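Local coordinates for protein DNA alpha-glucosyltransferase (Enterobacteria phage T4, PDB 1YA6) that is a bacteriophage glycosyltransferase of the GT-B fold, built of two Rossmann-like domains that face a cleft in which uridine-5'-diphosphate is bound, at residues Pro252-Gly257 / Pro271-Asp276; Phe177-Asp182 / Leu308-Leu313. All blocks are in the same frame, centred on the assembly; numbering follows the deposited sequence.

Contact 1: Pro252-Gly257 / Pro271-Asp276; sequences PYEYYG and PAQILD
Y255 and I274 are paired on neighbouring parallel strands, 253-256 and 272-275, their side chains on the same sheet face, and the N and O of I274 both bond to strand 253-256. I274 N donates to E254 O at 3.0 Å, and Y256 N to I274 O at 2.8 Å. A further bond runs from E254 N to A272 O, and a weak one from D276 N to Y256 O. From CB, the Y255 side chain carries its ring over I274 O, which lies 4.0 Å from the ring plane, toward the rim. Beyond CG, CD1 meets I274 CB at 3.8 Å and CE1 meets the branch methyl CG2 at 3.6 Å. The hydroxyl at the tip is hydrogen-bonded to L237 O; tyrosine suits the place because its apolar ring packs on I274 while its hydroxyl reaches that carbonyl. Strand 253-256 is one of the two edge strands of a seven-stranded parallel sheet of Rossmann type, and 272-275 is its inner neighbour, bonded in turn to strand 231-235 through Q273 and L275. The beta-branched I274 suits this inner position: its other branch, CG1, packs against Y253 CB, and its side chain also touches F218 of helix 214-225. The rings of Y253 and Y255 both meet F243. On the opposite face, E254, extended beyond CG (chi2 160°), crosses P271 at about a right angle, its CD 3.8 Å from P271 CG.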
loop_
_atom_site.group_PDB
_atom_site.type_symbol
_atom_site.label_atom_id
_atom_site.label_comp_id
_atom_site.label_asym_id
_atom_site.label_seq_id
_atom_site.Cartn_x
_atom_site.Cartn_y
_atom_site.Cartn_z
ATOM N N PRO C 252 4.547 22.925 -13.253
ATOM C CA PRO C 252 3.523 22.710 -14.290
ATOM C C PRO C 252 2.776 21.367 -14.208
ATOM O O PRO C 252 3.391 20.296 -14.100
ATOM C CB PRO C 252 4.321 22.859 -15.586
ATOM C CG PRO C 252 5.643 22.275 -15.211
ATOM C CD PRO C 252 5.900 22.867 -13.837
ATOM N N TYR C 253 1.448 21.430 -14.275
ATOM C CA TYR C 253 0.623 20.227 -14.205
ATOM C C TYR C 253 -0.812 20.541 -14.634
ATOM O O TYR C 253 -1.222 21.704 -14.641
ATOM C CB TYR C 253 0.627 19.684 -12.763
ATOM C CG TYR C 253 -0.156 20.537 -11.787
ATOM C CD1 TYR C 253 -1.546 20.440 -11.709
ATOM C CD2 TYR C 253 0.477 21.491 -11.000
ATOM C CE1 TYR C 253 -2.292 21.278 -10.878
ATOM C CE2 TYR C 253 -0.253 22.333 -10.164
ATOM C CZ TYR C 253 -1.642 22.224 -10.111
ATOM O OH TYR C 253 -2.388 23.077 -9.316
ATOM N N GLU C 254 -1.568 19.504 -14.995
ATOM C CA GLU C 254 -2.978 19.642 -15.388
ATOM C C GLU C 254 -3.745 18.663 -14.501
ATOM O O GLU C 254 -3.483 17.464 -14.524
ATOM C CB GLU C 254 -3.167 19.287 -16.869
ATOM C CG GLU C 254 -2.796 20.407 -17.851
ATOM C CD GLU C 254 -2.524 19.889 -19.266
ATOM O OE1 GLU C 254 -2.506 20.703 -20.218
ATOM O OE2 GLU C 254 -2.314 18.663 -19.426
ATOM N N TYR C 255 -4.693 19.173 -13.723
ATOM C CA TYR C 255 -5.442 18.339 -12.780
ATOM C C TYR C 255 -6.770 17.748 -13.270
ATOM O O TYR C 255 -7.593 18.451 -13.859
ATOM C CB TYR C 255 -5.700 19.141 -11.494
ATOM C CG TYR C 255 -5.757 18.295 -10.243
ATOM C CD1 TYR C 255 -4.591 17.897 -9.596
ATOM C CD2 TYR C 255 -6.975 17.877 -9.718
ATOM C CE1 TYR C 255 -4.635 17.103 -8.453
ATOM C CE2 TYR C 255 -7.033 17.081 -8.578
ATOM C CZ TYR C 255 -5.859 16.700 -7.951
ATOM O OH TYR C 255 -5.911 15.932 -6.810
ATOM N N TYR C 256 -6.975 16.455 -12.997
ATOM C CA TYR C 256 -8.200 15.751 -13.379
ATOM C C TYR C 256 -8.796 14.970 -12.224
ATOM O O TYR C 256 -8.087 14.549 -11.308
ATOM C CB TYR C 256 -7.949 14.744 -14.503
ATOM C CG TYR C 256 -7.231 15.306 -15.689
ATOM C CD1 TYR C 256 -5.839 15.402 -15.696
ATOM C CD2 TYR C 256 -7.940 15.782 -16.795
ATOM C CE1 TYR C 256 -5.166 15.961 -16.770
ATOM C CE2 TYR C 256 -7.281 16.348 -17.877
ATOM C CZ TYR C 256 -5.892 16.439 -17.859
ATOM O OH TYR C 256 -5.226 17.041 -18.902
ATOM N N GLY C 257 -10.108 14.773 -12.295
ATOM C CA GLY C 257 -10.823 13.996 -11.302
ATOM C C GLY C 257 -11.140 12.668 -11.978
ATOM O O GLY C 257 -10.946 12.535 -13.188
ATOM N N PRO C 271 2.672 18.767 -19.796
ATOM C CA PRO C 271 3.084 18.754 -18.394
ATOM C C PRO C 271 2.462 17.532 -17.731
ATOM O O PRO C 271 1.533 16.930 -18.284
ATOM C CB PRO C 271 2.507 20.057 -17.864
ATOM C CG PRO C 271 1.190 20.112 -18.568
ATOM C CD PRO C 271 1.544 19.697 -20.000
ATOM N N ALA C 272 2.970 17.172 -16.556
ATOM C CA ALA C 272 2.454 16.026 -15.820
ATOM C C ALA C 272 0.933 16.100 -15.626
ATOM O O ALA C 272 0.388 17.120 -15.184
ATOM C CB ALA C 272 3.153 15.923 -14.466
ATOM N N GLN C 273 0.254 15.011 -15.983
ATOM C CA GLN C 273 -1.194 14.932 -15.829
ATOM C C GLN C 273 -1.382 14.317 -14.447
ATOM O O GLN C 273 -0.819 13.257 -14.149
ATOM C CB GLN C 273 -1.822 14.025 -16.899
ATOM C CG GLN C 273 -1.504 14.376 -18.372
ATOM C CD GLN C 273 -1.839 15.819 -18.752
ATOM O OE1 GLN C 273 -0.964 16.695 -18.744
ATOM N NE2 GLN C 273 -3.101 16.070 -19.085
ATOM N N ILE C 274 -2.161 14.984 -13.606
ATOM C CA ILE C 274 -2.377 14.520 -12.252
ATOM C C ILE C 274 -3.813 14.102 -11.997
ATOM O O ILE C 274 -4.751 14.867 -12.212
ATOM C CB ILE C 274 -1.989 15.627 -11.226
ATOM C CG1 ILE C 274 -0.628 16.228 -11.599
ATOM C CG2 ILE C 274 -1.955 15.052 -9.801
ATOM C CD1 ILE C 274 0.483 15.206 -11.787
ATOM N N LEU C 275 -3.974 12.878 -11.523
ATOM C CA LEU C 275 -5.291 12.351 -11.209
ATOM C C LEU C 275 -5.323 12.286 -9.688
ATOM O O LEU C 275 -4.310 11.929 -9.083
ATOM C CB LEU C 275 -5.429 10.958 -11.822
ATOM C CG LEU C 275 -6.596 10.072 -11.411
ATOM C CD1 LEU C 275 -7.904 10.785 -11.642
ATOM C CD2 LEU C 275 -6.530 8.786 -12.195
ATOM N N ASP C 276 -6.443 12.645 -9.057
ATOM C CA ASP C 276 -6.486 12.582 -7.597
ATOM C C ASP C 276 -6.853 11.192 -7.098
ATOM O O ASP C 276 -6.685 10.204 -7.822
ATOM C CB ASP C 276 -7.437 13.629 -7.008
ATOM C CG ASP C 276 -8.886 13.338 -7.285
ATOM O OD1 ASP C 276 -9.744 14.086 -6.752
ATOM O OD2 ASP C 276 -9.164 12.369 -8.028
#

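Contact 2: Phe177-Asp182 / Leu308-Leu313. With UDP (uridine-5'-diphosphate), chain I; NCO (cobalt hexammine(III)), chain F.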
loop_
_atom_site.group_PDB
_atom_site.type_symbol
_atom_site.label_atom_id
_atom_site.label_comp_id
_atom_site.label_asym_id
_atom_site.label_seq_id
_atom_site.Cartn_x
_atom_site.Cartn_y
_atom_site.Cartn_z
ATOM N N PHE C 177 6.552 -8.780 10.110
ATOM C CA PHE C 177 5.617 -9.164 9.069
ATOM C C PHE C 177 5.763 -8.268 7.861
ATOM O O PHE C 177 6.406 -7.224 7.918
ATOM C CB PHE C 177 4.164 -9.103 9.581
ATOM C CG PHE C 177 3.529 -7.733 9.487
ATOM C CD1 PHE C 177 2.679 -7.419 8.429
ATOM C CD2 PHE C 177 3.802 -6.751 10.442
ATOM C CE1 PHE C 177 2.114 -6.151 8.322
ATOM C CE2 PHE C 177 3.244 -5.474 10.347
ATOM C CZ PHE C 177 2.396 -5.171 9.284
ATOM N N GLN C 178 5.158 -8.702 6.766
ATOM C CA GLN C 178 5.148 -7.966 5.522
ATOM C C GLN C 178 3.676 -7.937 5.108
ATOM O O GLN C 178 2.973 -8.943 5.234
ATOM C CB GLN C 178 5.968 -8.699 4.455
ATOM C CG GLN C 178 7.450 -8.873 4.782
ATOM C CD GLN C 178 8.156 -9.780 3.781
ATOM O OE1 GLN C 178 8.124 -9.544 2.573
ATOM N NE2 GLN C 178 8.796 -10.820 4.285
ATOM N N PRO C 179 3.187 -6.782 4.636
ATOM C CA PRO C 179 1.789 -6.639 4.204
ATOM C C PRO C 179 1.649 -7.320 2.844
ATOM O O PRO C 179 1.895 -6.715 1.796
ATOM C CB PRO C 179 1.605 -5.124 4.148
ATOM C CG PRO C 179 2.962 -4.653 3.731
ATOM C CD PRO C 179 3.911 -5.503 4.540
ATOM N N PRO C 180 1.229 -8.594 2.850
ATOM C CA PRO C 180 1.072 -9.376 1.616
ATOM C C PRO C 180 -0.052 -8.958 0.688
ATOM O O PRO C 180 -0.898 -8.140 1.027
ATOM C CB PRO C 180 0.866 -10.816 2.123
ATOM C CG PRO C 180 0.914 -10.706 3.688
ATOM C CD PRO C 180 0.566 -9.275 3.971
ATOM N N MET C 181 -0.025 -9.552 -0.498
ATOM C CA MET C 181 -1.022 -9.345 -1.539
ATOM C C MET C 181 -1.010 -10.581 -2.442
ATOM O O MET C 181 0.025 -11.238 -2.597
ATOM C CB MET C 181 -0.702 -8.106 -2.381
ATOM C CG MET C 181 -1.707 -7.895 -3.492
ATOM S SD MET C 181 -1.445 -6.430 -4.492
ATOM C CE MET C 181 -0.430 -7.077 -5.836
ATOM N N ASP C 182 -2.165 -10.906 -3.010
ATOM C CA ASP C 182 -2.281 -12.044 -3.916
ATOM C C ASP C 182 -1.858 -11.552 -5.303
ATOM O O ASP C 182 -2.698 -11.190 -6.140
ATOM C CB ASP C 182 -3.729 -12.547 -3.961
ATOM C CG ASP C 182 -3.882 -13.834 -4.769
ATOM O OD1 ASP C 182 -2.933 -14.214 -5.494
ATOM O OD2 ASP C 182 -4.959 -14.463 -4.682
ATOM N N LEU C 308 7.607 -4.145 1.636
ATOM C CA LEU C 308 7.467 -3.245 0.510
ATOM C C LEU C 308 6.041 -2.727 0.709
ATOM O O LEU C 308 5.328 -3.208 1.601
ATOM C CB LEU C 308 7.572 -3.981 -0.828
ATOM C CG LEU C 308 8.963 -4.168 -1.430
ATOM C CD1 LEU C 308 8.810 -4.809 -2.816
ATOM C CD2 LEU C 308 9.690 -2.822 -1.536
ATOM N N GLU C 309 5.627 -1.765 -0.111
ATOM C CA GLU C 309 4.293 -1.185 -0.012
ATOM C C GLU C 309 3.352 -1.702 -1.095
ATOM O O GLU C 309 3.789 -2.067 -2.185
ATOM C CB GLU C 309 4.397 0.328 -0.111
ATOM C CG GLU C 309 5.270 0.920 0.965
ATOM C CD GLU C 309 5.283 2.427 0.914
ATOM O OE1 GLU C 309 5.970 2.983 0.033
ATOM O OE2 GLU C 309 4.584 3.051 1.744
ATOM N N TYR C 310 2.056 -1.730 -0.803
ATOM C CA TYR C 310 1.108 -2.215 -1.787
ATOM C C TYR C 310 1.332 -1.707 -3.207
ATOM O O TYR C 310 1.296 -2.503 -4.150
ATOM C CB TYR C 310 -0.329 -1.946 -1.324
ATOM C CG TYR C 310 -0.712 -2.984 -0.309
ATOM C CD1 TYR C 310 -0.956 -2.654 1.026
ATOM C CD2 TYR C 310 -0.667 -4.329 -0.655
ATOM C CE1 TYR C 310 -1.119 -3.655 1.987
ATOM C CE2 TYR C 310 -0.830 -5.323 0.286
ATOM C CZ TYR C 310 -1.046 -4.995 1.601
ATOM O OH TYR C 310 -1.115 -6.026 2.515
ATOM N N THR C 311 1.574 -0.407 -3.374
ATOM C CA THR C 311 1.795 0.144 -4.712
ATOM C C THR C 311 3.050 -0.421 -5.345
ATOM O O THR C 311 3.219 -0.357 -6.555
ATOM C CB THR C 311 1.909 1.676 -4.704
ATOM O OG1 THR C 311 2.872 2.080 -3.725
ATOM C CG2 THR C 311 0.550 2.307 -4.417
ATOM N N HIS C 312 3.938 -0.961 -4.521
ATOM C CA HIS C 312 5.157 -1.582 -5.012
ATOM C C HIS C 312 4.782 -2.911 -5.689
ATOM O O HIS C 312 5.200 -3.193 -6.814
ATOM C CB HIS C 312 6.110 -1.872 -3.848
ATOM C CG HIS C 312 7.084 -0.775 -3.564
ATOM N ND1 HIS C 312 7.401 -0.382 -2.282
ATOM C CD2 HIS C 312 7.850 -0.025 -4.390
ATOM C CE1 HIS C 312 8.322 0.565 -2.331
ATOM N NE2 HIS C 312 8.611 0.800 -3.598
ATOM N N LEU C 313 3.983 -3.714 -4.990
ATOM C CA LEU C 313 3.561 -5.011 -5.472
ATOM C C LEU C 313 2.508 -4.953 -6.567
ATOM O O LEU C 313 2.330 -5.916 -7.306
ATOM C CB LEU C 313 3.019 -5.840 -4.312
ATOM C CG LEU C 313 3.868 -5.966 -3.047
ATOM C CD1 LEU C 313 3.221 -6.991 -2.142
ATOM C CD2 LEU C 313 5.278 -6.369 -3.377
HETATM N N1 UDP I . -4.659 3.460 -3.464
HETATM C C2 UDP I . -5.877 3.589 -4.083
HETATM N N3 UDP I . -6.247 4.878 -4.370
HETATM C C4 UDP I . -5.524 6.024 -4.126
HETATM C C5 UDP I . -4.250 5.800 -3.509
HETATM C C6 UDP I . -3.874 4.555 -3.206
HETATM O O2 UDP I . -6.576 2.628 -4.366
HETATM O O4 UDP I . -6.003 7.123 -4.432
HETATM C "C1'" UDP I . -4.250 2.109 -3.067
HETATM C "C2'" UDP I . -2.881 1.698 -3.588
HETATM O "O2'" UDP I . -3.018 1.097 -4.858
HETATM C "C3'" UDP I . -2.427 0.719 -2.507
HETATM C "C4'" UDP I . -3.027 1.311 -1.234
HETATM O "O4'" UDP I . -4.173 2.092 -1.659
HETATM O "O3'" UDP I . -2.981 -0.560 -2.759
HETATM C "C5'" UDP I . -2.103 2.198 -0.433
HETATM O "O5'" UDP I . -1.158 1.408 0.278
HETATM P PA UDP I . 0.416 1.636 0.115
HETATM O O1A UDP I . 1.096 0.651 1.004
HETATM O O2A UDP I . 0.729 1.657 -1.335
HETATM O O3A UDP I . 0.707 3.150 0.681
HETATM P PB UDP I . -0.007 4.023 1.866
HETATM O O1B UDP I . 1.090 4.709 2.603
HETATM O O2B UDP I . -1.088 4.829 1.251
HETATM O O3B UDP I . -0.661 2.941 2.832
HETATM CO CO NCO F . 2.409 2.078 5.069
HETATM N N1 NCO F . 1.798 2.024 3.162
HETATM N N2 NCO F . 2.910 0.138 4.940
HETATM N N3 NCO F . 4.199 2.606 4.404
HETATM N N4 NCO F . 3.046 2.116 6.958
HETATM N N5 NCO F . 1.879 4.020 5.199
HETATM N N6 NCO F . 0.554 1.557 5.678
#
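The irregular run P179-M181 passes alongside the first turn of helix 310-318, with P179 CA 7.3 Å from E309 CA and M181 CA 7.4 Å from L313 CA. In this GT-B protein the contact sets the loop that leaves the last strand of one Rossmann-like sheet against the helix start that binds the alpha phosphate of UDP. Y310 spans the gap. Its CG stands anti to the carbonyl carbon (chi1 -79°), which sends the ring toward the prolines, and its hydroxyl donates to P180 O at 2.6 Å, tilted 20° from the carbonyl plane. P180 O and M181 CB both lie at the ring edge, near its plane, while P179 CB packs 3.7 Å from CZ. A tyrosine suits the place because its length reaches a buried carbonyl and its ring fills the way there. Two successive prolines suit the loop, since neither has an N-H that would need a partner in this buried setting. M181 runs out straight to SD and then bends at chi3 (92°), laying CE 4.0 Å from L313 CB. F22 and K21 of helix 18-32 also touch Y310. At the helix start, Y310 N donates to UDP O1A at 3.1 Å and T311 N to O2A; the helix dipole would be expected to favour the phosphate there. CB of E309, the N-cap residue, points away from the loop, and OE2 accepts from N3 of cobalt hexammine(III) at 2.7 Å and forms a salt bridge with K212. The backbone N of E309 donates to H312 ND1 at 3.1 Å, with E309 N close to the imidazole plane.

In the fold
From the N terminus, the chain first completes the seven-stranded sheet that ends with strand 174-176, and the loop 177-182 follows at once. It then builds most of the second sheet before helix 310-318 returns to that loop, so contact 2 closes a long excursion of 125 residues. Contact 1 is nested inside it, closing a short one of 13 residues without helix or strand. The two do not touch: their centres are 27 Å apart and their nearest atoms about 11 Å. Contact 1 joins neighbouring strands at one border of the second sheet, whereas contact 2 ties the two domains together beside the bound UDP, near the centre of the molecule.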